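Local coordinates for type III effector XopAI (Xanthomonas citri, PDB 6K93), which probably acts inside host plant cells as a secreted effector, with a mono-ADP-ribosyltransferase fold that appears to bind arginine-containing peptide, at residues K97-L102 / D184-E189; R120-T125 / F199-I204; A206-P211 / L287-T292; T219-E224 / E263-S268. One frame throughout, in Å; residues are numbered along the deposited sequence.

Contact 1: K97-L102 / D184-E189; sequences KQKKQL and DVLEKE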
loop_
_atom_site.group_PDB
_atom_site.type_symbol
_atom_site.label_atom_id
_atom_site.label_comp_id
_atom_site.label_asym_id
_atom_site.label_seq_id
_atom_site.Cartn_x
_atom_site.Cartn_y
_atom_site.Cartn_z
ATOM N N LYS A 97 0.744 -6.577 -19.187
ATOM C CA LYS A 97 2.114 -6.125 -19.418
ATOM C C LYS A 97 2.483 -4.986 -18.473
ATOM O O LYS A 97 3.606 -4.937 -17.957
ATOM C CB LYS A 97 2.295 -5.681 -20.873
ATOM C CG LYS A 97 3.695 -5.187 -21.188
ATOM C CD LYS A 97 3.892 -5.039 -22.695
ATOM C CE LYS A 97 5.369 -4.926 -23.060
ATOM N NZ LYS A 97 5.613 -5.102 -24.523
ATOM N N GLN A 98 1.556 -4.055 -18.224
ATOM C CA GLN A 98 1.855 -2.983 -17.272
ATOM C C GLN A 98 2.184 -3.539 -15.899
ATOM O O GLN A 98 3.092 -3.051 -15.222
ATOM C CB GLN A 98 0.677 -2.034 -17.144
ATOM C CG GLN A 98 0.467 -1.144 -18.315
ATOM C CD GLN A 98 -0.559 -0.100 -17.992
ATOM O OE1 GLN A 98 -0.401 0.674 -17.047
ATOM N NE2 GLN A 98 -1.636 -0.074 -18.770
ATOM N N LYS A 99 1.412 -4.524 -15.447
ATOM C CA LYS A 99 1.636 -5.131 -14.145
ATOM C C LYS A 99 2.983 -5.845 -14.104
ATOM O O LYS A 99 3.735 -5.718 -13.130
ATOM C CB LYS A 99 0.500 -6.087 -13.860
ATOM C CG LYS A 99 0.615 -6.883 -12.622
ATOM C CD LYS A 99 -0.604 -7.769 -12.554
ATOM C CE LYS A 99 -0.422 -8.902 -11.587
ATOM N NZ LYS A 99 -1.499 -9.916 -11.840
ATOM N N LYS A 100 3.321 -6.584 -15.168
ATOM C CA LYS A 100 4.623 -7.241 -15.222
ATOM C C LYS A 100 5.749 -6.217 -15.162
ATOM O O LYS A 100 6.707 -6.386 -14.394
ATOM C CB LYS A 100 4.718 -8.094 -16.493
ATOM C CG LYS A 100 6.085 -8.698 -16.730
ATOM C CD LYS A 100 6.051 -9.604 -17.934
ATOM C CE LYS A 100 7.368 -10.307 -18.146
ATOM N NZ LYS A 100 7.307 -11.212 -19.331
ATOM N N GLN A 101 5.641 -5.133 -15.949
ATOM C CA GLN A 101 6.682 -4.111 -15.935
ATOM C C GLN A 101 6.789 -3.440 -14.564
ATOM O O GLN A 101 7.897 -3.146 -14.083
ATOM C CB GLN A 101 6.405 -3.081 -17.024
ATOM C CG GLN A 101 6.673 -3.644 -18.431
ATOM C CD GLN A 101 6.222 -2.718 -19.544
ATOM O OE1 GLN A 101 5.412 -1.815 -19.329
ATOM N NE2 GLN A 101 6.738 -2.948 -20.747
ATOM N N LEU A 102 5.649 -3.178 -13.907
ATOM C CA LEU A 102 5.717 -2.573 -12.581
ATOM C C LEU A 102 6.403 -3.504 -11.583
ATOM O O LEU A 102 7.265 -3.071 -10.805
ATOM C CB LEU A 102 4.323 -2.190 -12.100
ATOM C CG LEU A 102 4.301 -1.521 -10.728
ATOM C CD1 LEU A 102 5.249 -0.335 -10.631
ATOM C CD2 LEU A 102 2.881 -1.063 -10.422
ATOM N N ASP A 184 -3.824 -5.898 -3.563
ATOM C CA ASP A 184 -3.410 -7.136 -4.217
ATOM C C ASP A 184 -3.051 -6.956 -5.689
ATOM O O ASP A 184 -2.876 -7.965 -6.388
ATOM C CB ASP A 184 -4.515 -8.198 -4.147
ATOM C CG ASP A 184 -4.674 -8.846 -2.772
ATOM O OD1 ASP A 184 -3.923 -8.509 -1.875
ATOM O OD2 ASP A 184 -5.561 -9.704 -2.620
ATOM N N VAL A 185 -2.910 -5.716 -6.168
ATOM C CA VAL A 185 -2.836 -5.503 -7.612
ATOM C C VAL A 185 -1.573 -6.093 -8.229
ATOM O O VAL A 185 -1.575 -6.394 -9.430
ATOM C CB VAL A 185 -2.963 -4.001 -7.935
ATOM C CG1 VAL A 185 -1.706 -3.220 -7.545
ATOM C CG2 VAL A 185 -3.316 -3.792 -9.444
ATOM N N LEU A 186 -0.497 -6.302 -7.458
ATOM C CA LEU A 186 0.706 -6.933 -7.990
ATOM C C LEU A 186 0.794 -8.424 -7.676
ATOM O O LEU A 186 1.797 -9.053 -8.021
ATOM C CB LEU A 186 1.963 -6.214 -7.470
ATOM C CG LEU A 186 2.125 -4.793 -7.965
ATOM C CD1 LEU A 186 3.344 -4.103 -7.368
ATOM C CD2 LEU A 186 2.204 -4.749 -9.499
ATOM N N GLU A 187 -0.224 -9.007 -7.042
ATOM C CA GLU A 187 -0.249 -10.450 -6.857
ATOM C C GLU A 187 -0.259 -11.136 -8.212
ATOM O O GLU A 187 -0.872 -10.659 -9.163
ATOM C CB GLU A 187 -1.483 -10.865 -6.066
ATOM C CG GLU A 187 -1.435 -10.509 -4.584
ATOM C CD GLU A 187 -0.755 -11.579 -3.785
ATOM O OE1 GLU A 187 0.475 -11.702 -3.913
ATOM O OE2 GLU A 187 -1.426 -12.333 -3.048
ATOM N N LYS A 188 0.396 -12.292 -8.284
ATOM C CA LYS A 188 0.549 -12.964 -9.574
ATOM C C LYS A 188 -0.800 -13.244 -10.230
ATOM O O LYS A 188 -0.959 -13.061 -11.448
ATOM C CB LYS A 188 1.336 -14.265 -9.396
ATOM C CG LYS A 188 1.706 -14.965 -10.699
ATOM C CD LYS A 188 3.102 -14.549 -11.167
ATOM C CE LYS A 188 3.180 -14.501 -12.688
ATOM N NZ LYS A 188 4.527 -14.119 -13.199
ATOM N N GLU A 189 -1.775 -13.715 -9.453
ATOM C CA GLU A 189 -3.057 -14.149 -9.994
ATOM C C GLU A 189 -4.125 -13.063 -9.988
ATOM O O GLU A 189 -5.254 -13.327 -10.424
ATOM C CB GLU A 189 -3.581 -15.354 -9.203
ATOM C CG GLU A 189 -3.150 -16.698 -9.759
ATOM C CD GLU A 189 -3.232 -17.813 -8.727
ATOM O OE1 GLU A 189 -4.286 -17.946 -8.062
ATOM O OE2 GLU A 189 -2.243 -18.561 -8.585
#
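Lys99 and Leu186 lie alongside one another and slide past in opposite directions, the lysine running from its helix out to the loop while the leucine reaches back from the loop to the helix. The lysine chain is fully extended, with CG anti to the backbone nitrogen (chi1 175°), and this carries its ammonium group past the carbonyl of Val185, whose oxygen lies 3.5 Å from Lys99 CE. At the far end Lys99 NZ meets a run of backbone carbonyls. It donates to Lys188 O at 3.2 Å, arriving well above the carbonyl plane instead of along a lone pair, and makes a weak bond to Glu187 O at 2.8 Å. The strongest acceptor of NZ is Ala190 O, just beyond the segment, so a buried ammonium group is satisfied by main-chain oxygens.

Just before these acceptors the chain turns: Asp184 to Glu187 form a type I beta turn, closed by the bond from Glu187 N to Asp184 O at 2.9 Å. The contact fastens helix 95-109 to the connection leading into helix 194-209, within the helical part that accompanies the ADP-ribosyltransferase fold.

On the apolar side Leu186 places CD2 against two partners. Its methyl lies 4.1 Å from Lys99 CG, and it meets Leu102 CD2 at 3.9 Å, the two leucine side chains crossing at about a right angle. Leu197 and Lys201 of helix 194-209 also touch Leu102, while the carboxylate of Glu187 turns to a salt bridge with Arg234.

Contact 2: R120-T125 / F199-I204; sequences RKQFKT and FAKCII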
loop_
_atom_site.group_PDB
_atom_site.type_symbol
_atom_site.label_atom_id
_atom_site.label_comp_id
_atom_site.label_asym_id
_atom_site.label_seq_id
_atom_site.Cartn_x
_atom_site.Cartn_y
_atom_site.Cartn_z
ATOM N N ARG A 120 2.129 10.650 -10.724
ATOM C CA ARG A 120 1.348 11.317 -9.691
ATOM C C ARG A 120 0.057 11.888 -10.261
ATOM O O ARG A 120 -0.982 11.850 -9.593
ATOM C CB ARG A 120 2.213 12.383 -9.014
ATOM C CG ARG A 120 3.414 11.729 -8.352
ATOM C CD ARG A 120 4.133 12.634 -7.381
ATOM N NE ARG A 120 4.783 13.801 -7.966
ATOM C CZ ARG A 120 6.058 13.853 -8.332
ATOM N NH1 ARG A 120 6.826 12.781 -8.223
ATOM N NH2 ARG A 120 6.546 14.971 -8.832
ATOM N N LYS A 121 0.097 12.395 -11.500
ATOM C CA LYS A 121 -1.116 12.892 -12.141
ATOM C C LYS A 121 -2.046 11.734 -12.496
ATOM O O LYS A 121 -3.272 11.861 -12.402
ATOM C CB LYS A 121 -0.751 13.699 -13.390
ATOM C CG LYS A 121 -1.892 14.542 -13.939
ATOM C CD LYS A 121 -1.597 14.972 -15.371
ATOM C CE LYS A 121 -0.378 15.882 -15.456
ATOM N NZ LYS A 121 -0.313 16.571 -16.775
ATOM N N GLN A 122 -1.479 10.591 -12.900
ATOM C CA GLN A 122 -2.283 9.396 -13.124
ATOM C C GLN A 122 -2.954 8.949 -11.843
ATOM O O GLN A 122 -4.124 8.566 -11.850
ATOM C CB GLN A 122 -1.418 8.279 -13.696
ATOM C CG GLN A 122 -1.072 8.498 -15.162
ATOM C CD GLN A 122 0.160 7.749 -15.624
ATOM O OE1 GLN A 122 0.810 7.030 -14.873
ATOM N NE2 GLN A 122 0.483 7.916 -16.906
ATOM N N PHE A 123 -2.231 9.003 -10.723
ATOM C CA PHE A 123 -2.842 8.631 -9.453
ATOM C C PHE A 123 -3.983 9.597 -9.096
ATOM O O PHE A 123 -5.054 9.180 -8.634
ATOM C CB PHE A 123 -1.768 8.588 -8.354
ATOM C CG PHE A 123 -2.325 8.547 -6.965
ATOM C CD1 PHE A 123 -3.224 7.561 -6.603
ATOM C CD2 PHE A 123 -1.960 9.493 -6.021
ATOM C CE1 PHE A 123 -3.772 7.527 -5.345
ATOM C CE2 PHE A 123 -2.502 9.459 -4.752
ATOM C CZ PHE A 123 -3.407 8.484 -4.405
ATOM N N LYS A 124 -3.804 10.885 -9.360
ATOM C CA LYS A 124 -4.895 11.842 -9.166
ATOM C C LYS A 124 -6.137 11.414 -9.947
ATOM O O LYS A 124 -7.246 11.386 -9.402
ATOM C CB LYS A 124 -4.454 13.255 -9.582
ATOM C CG LYS A 124 -5.571 14.280 -9.524
ATOM C CD LYS A 124 -5.119 15.654 -9.918
ATOM C CE LYS A 124 -6.266 16.625 -9.749
ATOM N NZ LYS A 124 -5.870 18.016 -10.072
ATOM N N THR A 125 -5.967 11.071 -11.230
ATOM C CA THR A 125 -7.116 10.605 -11.997
ATOM C C THR A 125 -7.707 9.343 -11.393
ATOM O O THR A 125 -8.929 9.225 -11.256
ATOM C CB THR A 125 -6.728 10.344 -13.439
ATOM O OG1 THR A 125 -6.365 11.578 -14.025
ATOM C CG2 THR A 125 -7.900 9.729 -14.219
ATOM N N PHE A 199 -2.450 3.776 -8.232
ATOM C CA PHE A 199 -2.352 3.868 -6.782
ATOM C C PHE A 199 -1.038 3.247 -6.296
ATOM O O PHE A 199 -0.329 3.805 -5.446
ATOM C CB PHE A 199 -3.520 3.097 -6.126
ATOM C CG PHE A 199 -4.719 3.927 -5.748
ATOM C CD1 PHE A 199 -5.558 4.466 -6.725
ATOM C CD2 PHE A 199 -5.051 4.117 -4.431
ATOM C CE1 PHE A 199 -6.689 5.215 -6.374
ATOM C CE2 PHE A 199 -6.170 4.864 -4.067
ATOM C CZ PHE A 199 -6.989 5.403 -5.029
ATOM N N ALA A 200 -0.720 2.050 -6.800
ATOM C CA ALA A 200 0.431 1.303 -6.298
ATOM C C ALA A 200 1.717 2.097 -6.445
ATOM O O ALA A 200 2.557 2.106 -5.533
ATOM C CB ALA A 200 0.526 -0.040 -7.026
ATOM N N LYS A 201 1.908 2.767 -7.588
ATOM C CA LYS A 201 3.165 3.472 -7.809
ATOM C C LYS A 201 3.381 4.549 -6.762
ATOM O O LYS A 201 4.497 4.743 -6.282
ATOM C CB LYS A 201 3.182 4.073 -9.216
ATOM C CG LYS A 201 3.128 3.015 -10.291
ATOM C CD LYS A 201 3.002 3.611 -11.671
ATOM C CE LYS A 201 2.798 2.509 -12.683
ATOM N NZ LYS A 201 2.340 3.047 -14.006
ATOM N N CYS A 202 2.339 5.274 -6.410
ATOM C CA CYS A 202 2.493 6.357 -5.449
ATOM C C CYS A 202 2.607 5.853 -4.014
ATOM O O CYS A 202 3.360 6.433 -3.226
ATOM C CB CYS A 202 1.352 7.351 -5.610
ATOM S SG CYS A 202 1.568 8.343 -7.115
ATOM N N ILE A 203 1.930 4.765 -3.659
ATOM C CA ILE A 203 2.120 4.215 -2.318
ATOM C C ILE A 203 3.532 3.672 -2.166
ATOM O O ILE A 203 4.202 3.919 -1.165
ATOM C CB ILE A 203 1.079 3.125 -2.013
ATOM C CG1 ILE A 203 -0.343 3.678 -2.023
ATOM C CG2 ILE A 203 1.393 2.477 -0.663
ATOM C CD1 ILE A 203 -1.419 2.592 -1.934
ATOM N N ILE A 204 4.013 2.918 -3.154
ATOM C CA ILE A 204 5.358 2.358 -3.075
ATOM C C ILE A 204 6.382 3.474 -2.992
ATOM O O ILE A 204 7.321 3.409 -2.199
ATOM C CB ILE A 204 5.639 1.427 -4.269
ATOM C CG1 ILE A 204 4.696 0.228 -4.208
ATOM C CG2 ILE A 204 7.083 0.958 -4.263
ATOM C CD1 ILE A 204 4.729 -0.637 -5.460
#
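Helices 120-125 and 199-204 approach to 8.8 Å between the axes of these short segments and run at 123° to each other, bringing the CA atoms of Phe123 and Phe199 within 5.5 Å. The two phenylalanines form a T-shaped pair: the edge of Phe123 is driven into the face of Phe199, with centroids 4.9 Å apart and planes at 86°. Phe123 CE1 does the touching, standing 3.5 Å above the Phe199 plane over the ring centre. Placing CG of Phe123 anti to its backbone nitrogen (chi1 166°) sends the ring across the interface.

Cys202, one turn further along the partner helix, meets the same phenylalanine nearer its root. Its SG lies 3.6 Å from Phe123 CB and approaches the ring obliquely, a sulfur-aromatic contact, while also touching Arg120 CA at 3.9 Å. Ala170 of helix 165-174 packs on both Phe123 and Cys202, and Trp143 meets the Phe123 ring, so the pair sits inside a bundle of helices.

Between the segments the grip is one of shape and weak electrostatics: the hydrogen on Phe123 CE1 points at the pi cloud of Phe199, an attraction that probably favours the perpendicular setting of the rings.

Contact 3: A206-P211 / L287-T292; sequences ALHSLP and LFPPGT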
loop_
_atom_site.group_PDB
_atom_site.type_symbol
_atom_site.label_atom_id
_atom_site.label_comp_id
_atom_site.label_asym_id
_atom_site.label_seq_id
_atom_site.Cartn_x
_atom_site.Cartn_y
_atom_site.Cartn_z
ATOM N N ALA A 206 5.934 6.484 -1.823
ATOM C CA ALA A 206 5.856 7.084 -0.498
ATOM C C ALA A 206 6.607 6.242 0.522
ATOM O O ALA A 206 7.342 6.768 1.367
ATOM C CB ALA A 206 4.408 7.237 -0.074
ATOM N N LEU A 207 6.395 4.927 0.493
ATOM C CA LEU A 207 6.995 4.063 1.504
ATOM C C LEU A 207 8.506 4.041 1.409
ATOM O O LEU A 207 9.189 3.951 2.443
ATOM C CB LEU A 207 6.421 2.657 1.405
ATOM C CG LEU A 207 4.928 2.567 1.788
ATOM C CD1 LEU A 207 4.374 1.210 1.381
ATOM C CD2 LEU A 207 4.722 2.782 3.275
ATOM N N HIS A 208 9.055 4.138 0.203
ATOM C CA HIS A 208 10.497 4.110 0.059
ATOM C C HIS A 208 11.135 5.484 0.152
ATOM O O HIS A 208 12.362 5.568 0.266
ATOM C CB HIS A 208 10.873 3.445 -1.269
ATOM C CG HIS A 208 10.696 1.962 -1.263
ATOM N ND1 HIS A 208 11.293 1.151 -0.319
ATOM C CD2 HIS A 208 9.980 1.137 -2.068
ATOM C CE1 HIS A 208 10.963 -0.105 -0.550
ATOM N NE2 HIS A 208 10.171 -0.141 -1.606
ATOM N N SER A 209 10.348 6.557 0.136
ATOM C CA SER A 209 10.919 7.884 0.259
ATOM C C SER A 209 10.773 8.459 1.664
ATOM O O SER A 209 11.517 9.386 2.004
ATOM C CB SER A 209 10.306 8.827 -0.774
ATOM O OG SER A 209 8.932 8.954 -0.659
ATOM N N LEU A 210 9.877 7.914 2.503
ATOM C CA LEU A 210 9.792 8.364 3.889
ATOM C C LEU A 210 11.161 8.243 4.547
ATOM O O LEU A 210 11.859 7.243 4.339
ATOM C CB LEU A 210 8.794 7.533 4.699
ATOM C CG LEU A 210 7.320 7.904 4.522
ATOM C CD1 LEU A 210 6.417 6.902 5.188
ATOM C CD2 LEU A 210 7.009 9.327 5.022
ATOM N N PRO A 211 11.572 9.214 5.356
ATOM C CA PRO A 211 12.875 9.098 6.018
ATOM C C PRO A 211 12.894 7.973 7.045
ATOM O O PRO A 211 11.856 7.471 7.499
ATOM C CB PRO A 211 13.088 10.466 6.667
ATOM C CG PRO A 211 11.757 11.143 6.671
ATOM C CD PRO A 211 10.905 10.507 5.596
ATOM N N LEU A 287 3.064 -0.281 7.249
ATOM C CA LEU A 287 2.735 -0.757 5.912
ATOM C C LEU A 287 4.008 -1.151 5.195
ATOM O O LEU A 287 4.975 -0.379 5.168
ATOM C CB LEU A 287 1.975 0.308 5.138
ATOM C CG LEU A 287 1.467 -0.164 3.790
ATOM C CD1 LEU A 287 0.487 -1.302 3.905
ATOM C CD2 LEU A 287 0.842 0.993 3.046
ATOM N N PHE A 288 4.009 -2.357 4.650
ATOM C CA PHE A 288 5.122 -2.853 3.840
ATOM C C PHE A 288 4.740 -2.875 2.367
ATOM O O PHE A 288 3.620 -3.294 2.030
ATOM C CB PHE A 288 5.531 -4.277 4.249
ATOM C CG PHE A 288 5.900 -4.463 5.703
ATOM C CD1 PHE A 288 4.934 -4.798 6.618
ATOM C CD2 PHE A 288 7.221 -4.402 6.102
ATOM C CE1 PHE A 288 5.270 -5.039 7.942
ATOM C CE2 PHE A 288 7.550 -4.635 7.423
ATOM C CZ PHE A 288 6.581 -4.955 8.324
ATOM N N PRO A 289 5.636 -2.481 1.474
ATOM C CA PRO A 289 5.303 -2.482 0.054
ATOM C C PRO A 289 5.492 -3.850 -0.570
ATOM O O PRO A 289 6.270 -4.676 -0.058
ATOM C CB PRO A 289 6.306 -1.486 -0.537
ATOM C CG PRO A 289 7.498 -1.600 0.356
ATOM C CD PRO A 289 6.949 -1.856 1.753
ATOM N N PRO A 290 4.839 -4.113 -1.704
ATOM C CA PRO A 290 5.247 -5.252 -2.533
ATOM C C PRO A 290 6.752 -5.230 -2.718
ATOM O O PRO A 290 7.353 -4.167 -2.862
ATOM C CB PRO A 290 4.493 -5.020 -3.847
ATOM C CG PRO A 290 3.256 -4.224 -3.421
ATOM C CD PRO A 290 3.770 -3.312 -2.348
ATOM N N GLY A 291 7.352 -6.410 -2.698
ATOM C CA GLY A 291 8.779 -6.550 -2.775
ATOM C C GLY A 291 9.462 -6.777 -1.444
ATOM O O GLY A 291 10.632 -7.185 -1.425
ATOM N N THR A 292 8.768 -6.517 -0.339
ATOM C CA THR A 292 9.303 -6.809 0.978
ATOM C C THR A 292 9.559 -8.303 1.099
ATOM O O THR A 292 8.770 -9.127 0.618
ATOM C CB THR A 292 8.318 -6.338 2.046
ATOM O OG1 THR A 292 8.151 -4.916 1.944
ATOM C CG2 THR A 292 8.845 -6.658 3.437
HETATM O O HOH W 1 9.558 -2.626 -2.697
#
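Pro289 O is gripped twice by Thr292: the side-chain OG1 donates at 2.8 Å, in the carbonyl plane and on a lone pair, and the backbone N at 3.1 Å. The second bond closes the type II beta turn from Pro289 to Thr292, with Gly291 at a position whose backbone angles call for glycine. The turn leads out of strand 285-288, and Pro289 at its start meets the end of helix 194-209.

Across the contact Leu207 points its branched end at the strand. With CG beside the backbone nitrogen (chi1 -67°), its two methyls divide the work. CD1 lies 3.8 Å from Pro289 CB and 3.9 Å from Leu287 CD2, whereas CD2 comes to the backbone, 3.7 Å from Leu287 O. The leucine side chains cross at about a right angle, and Trp174 of helix 165-174 also touches Leu287. His208 crosses Pro289 at a slant, its NE2 3.6 Å from Pro289 CG.

The same imidazole nitrogen reaches the turn through a water, which lies in the plane of the ring at its edge. That water is 2.8 Å from His208 NE2 and donates to Pro290 O, bridging the helix end to the turn. The joint thus couples the helical layer to the three-stranded sheet of the ADP-ribosyltransferase fold.

Direct contact is by van der Waals packing, without a direct hydrogen bond between the segments, and the polar link passes through the water; Pro289 O takes both Thr292 donors within the turn, while the ring of the same residue packs on Leu207 and His208.

Contact 4: T219-E224 / E263-S268; sequences TVFTGE and EWESNS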
loop_
_atom_site.group_PDB
_atom_site.type_symbol
_atom_site.label_atom_id
_atom_site.label_comp_id
_atom_site.label_asym_id
_atom_site.label_seq_id
_atom_site.Cartn_x
_atom_site.Cartn_y
_atom_site.Cartn_z
ATOM N N THR A 219 7.978 -5.958 16.616
ATOM C CA THR A 219 7.048 -6.958 16.123
ATOM C C THR A 219 5.720 -6.278 15.832
ATOM O O THR A 219 5.184 -5.562 16.683
ATOM C CB THR A 219 6.863 -8.062 17.158
ATOM O OG1 THR A 219 8.135 -8.636 17.488
ATOM C CG2 THR A 219 5.928 -9.128 16.648
ATOM N N VAL A 220 5.180 -6.515 14.632
ATOM C CA VAL A 220 3.913 -5.912 14.240
ATOM C C VAL A 220 2.903 -7.022 13.946
ATOM O O VAL A 220 3.268 -8.139 13.573
ATOM C CB VAL A 220 4.045 -4.931 13.049
ATOM C CG1 VAL A 220 4.918 -3.736 13.440
ATOM C CG2 VAL A 220 4.622 -5.620 11.803
ATOM N N PHE A 221 1.620 -6.699 14.127
ATOM C CA PHE A 221 0.561 -7.688 14.223
ATOM C C PHE A 221 -0.457 -7.484 13.114
ATOM O O PHE A 221 -0.858 -6.353 12.827
ATOM C CB PHE A 221 -0.094 -7.584 15.620
ATOM C CG PHE A 221 0.891 -7.717 16.740
ATOM C CD1 PHE A 221 1.293 -8.953 17.162
ATOM C CD2 PHE A 221 1.457 -6.582 17.299
ATOM C CE1 PHE A 221 2.255 -9.059 18.169
ATOM C CE2 PHE A 221 2.406 -6.692 18.312
ATOM C CZ PHE A 221 2.791 -7.925 18.708
ATOM N N THR A 222 -0.877 -8.598 12.524
ATOM C CA THR A 222 -1.849 -8.606 11.450
ATOM C C THR A 222 -2.824 -9.755 11.637
ATOM O O THR A 222 -2.458 -10.841 12.081
ATOM C CB THR A 222 -1.144 -8.795 10.088
ATOM O OG1 THR A 222 -0.125 -7.822 9.924
ATOM C CG2 THR A 222 -2.134 -8.713 8.912
ATOM N N GLY A 223 -4.064 -9.515 11.237
ATOM C CA GLY A 223 -5.044 -10.575 11.111
ATOM C C GLY A 223 -5.825 -10.393 9.827
ATOM O O GLY A 223 -6.260 -9.271 9.555
ATOM N N GLU A 224 -6.048 -11.483 9.076
ATOM C CA GLU A 224 -6.827 -11.437 7.843
ATOM C C GLU A 224 -7.631 -12.716 7.734
ATOM O O GLU A 224 -7.244 -13.743 8.285
ATOM C CB GLU A 224 -5.925 -11.285 6.604
ATOM C CG GLU A 224 -5.139 -10.003 6.511
ATOM C CD GLU A 224 -4.476 -9.830 5.198
ATOM O OE1 GLU A 224 -5.092 -10.187 4.163
ATOM O OE2 GLU A 224 -3.353 -9.272 5.149
ATOM N N GLU A 263 -3.345 -15.125 11.450
ATOM C CA GLU A 263 -2.659 -14.061 12.169
ATOM C C GLU A 263 -1.190 -14.085 11.806
ATOM O O GLU A 263 -0.640 -15.135 11.472
ATOM C CB GLU A 263 -2.785 -14.189 13.681
ATOM C CG GLU A 263 -4.191 -13.937 14.168
ATOM C CD GLU A 263 -4.376 -14.210 15.654
ATOM O OE1 GLU A 263 -3.424 -14.669 16.337
ATOM O OE2 GLU A 263 -5.493 -13.945 16.151
ATOM N N TRP A 264 -0.546 -12.923 11.904
ATOM C CA TRP A 264 0.888 -12.845 11.743
ATOM C C TRP A 264 1.516 -12.077 12.897
ATOM O O TRP A 264 0.948 -11.104 13.389
ATOM C CB TRP A 264 1.318 -12.091 10.496
ATOM C CG TRP A 264 1.053 -12.572 9.126
ATOM C CD1 TRP A 264 2.008 -12.943 8.240
ATOM C CD2 TRP A 264 -0.195 -12.577 8.406
ATOM N NE1 TRP A 264 1.445 -13.218 7.015
ATOM C CE2 TRP A 264 0.095 -13.006 7.092
ATOM C CE3 TRP A 264 -1.518 -12.276 8.739
ATOM C CZ2 TRP A 264 -0.890 -13.140 6.106
ATOM C CZ3 TRP A 264 -2.502 -12.434 7.767
ATOM C CH2 TRP A 264 -2.182 -12.849 6.469
ATOM N N GLU A 265 2.729 -12.477 13.257
ATOM C CA GLU A 265 3.649 -11.673 14.048
ATOM C C GLU A 265 4.866 -11.458 13.175
ATOM O O GLU A 265 5.569 -12.424 12.875
ATOM C CB GLU A 265 4.057 -12.352 15.354
ATOM C CG GLU A 265 2.942 -12.500 16.347
ATOM C CD GLU A 265 3.445 -12.900 17.772
ATOM O OE1 GLU A 265 2.619 -13.383 18.512
ATOM O OE2 GLU A 265 4.631 -12.724 18.034
ATOM N N SER A 266 5.079 -10.235 12.708
ATOM C CA SER A 266 6.164 -9.928 11.782
ATOM C C SER A 266 7.162 -8.970 12.415
ATOM O O SER A 266 6.792 -7.885 12.893
ATOM C CB SER A 266 5.655 -9.295 10.489
ATOM O OG SER A 266 4.609 -10.043 9.876
ATOM N N ASN A 267 8.432 -9.352 12.384
ATOM C CA ASN A 267 9.469 -8.460 12.874
ATOM C C ASN A 267 9.812 -7.462 11.795
ATOM O O ASN A 267 10.277 -7.838 10.722
ATOM C CB ASN A 267 10.697 -9.252 13.307
ATOM C CG ASN A 267 10.434 -10.056 14.544
ATOM O OD1 ASN A 267 10.107 -9.504 15.592
ATOM N ND2 ASN A 267 10.523 -11.367 14.421
ATOM N N SER A 268 9.564 -6.199 12.081
ATOM C CA SER A 268 9.825 -5.121 11.147
ATOM C C SER A 268 11.191 -4.518 11.403
ATOM O O SER A 268 11.608 -4.363 12.557
ATOM C CB SER A 268 8.759 -4.035 11.293
ATOM O OG SER A 268 9.029 -2.921 10.487
HETATM O O HOH W 2 2.409 -8.688 10.850
#
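Thr222 and Trp264 pair across two antiparallel strands, 219-224 and 263-268, that form one side of the five-stranded mixed sheet in the mono-ADP-ribosyltransferase fold; strand 218-224 is its outermost member here. Four backbone hydrogen bonds join them, two at each hydrogen-bonded pair. Between Val220 and Ser266, Val220 N reaches Ser266 O at 2.7 Å and Ser266 N returns to Val220 O almost straight, at 178°. Thr222 and Trp264 exchange the other two, and CA-H...O contacts, such as Glu263 CA to Thr222 O, fill in between.

Of the side-chain polar contacts, Thr219 OG1 donates to Asn267 OD1 at 2.9 Å, tilted 28° from the carbonyl plane, with the two side chains side by side and pointing the same way. Asn267 ND2 continues to Ser313, and the carboxylate of Glu265 forms a salt bridge with Lys309.

Apolar contacts on the face bearing Val220, Thr222, Trp264 and Ser266 gather round the indole. In Thr222, chi1 of -54° sets OG1 beside the backbone N and leaves CG2 anti to it; CG2 approaches the indole obliquely and lies 3.6 Å from Trp264 CE3. Glu224 CB comes to the indole edge at Trp264 CZ3, 3.8 Å away, before its carboxylate pairs with Arg245. Phe247 and Tyr235 meet the indole edge-to-face. On the other face Glu265 lies alongside Phe221, its CG 4.0 Å from Phe221 CE1.

Thr222 OG1 also bonds to Ala248 O, and Ser266 OG to Gln312 NE2. A water bridges the strands: it donates to Val220 O and to Thr222 OG1, and lies 2.8 Å from Ser266 OG.

Helix 194-209 supplies one segment each to contacts 2 and 3, whose centres are 14 Å apart, and Ile203 CG2 packs 4.0 Å from Leu287 CD2 between them. Contact 1 packs on the same helix from another side: Val185 CG1 lies 3.9 Å from Ala200 CB, and Leu186 CD1 reaches Pro290 CB of contact 3 at 3.8 Å. Contact 3 also leads to the larger sheet, where Phe288 CZ meets Ser268 CB of contact 4 at 3.8 Å. Contacts 2 and 4 lie on opposite sides of the chain's centre, about 27 Å between centres; contact 3 touches both of them, although they do not touch each other.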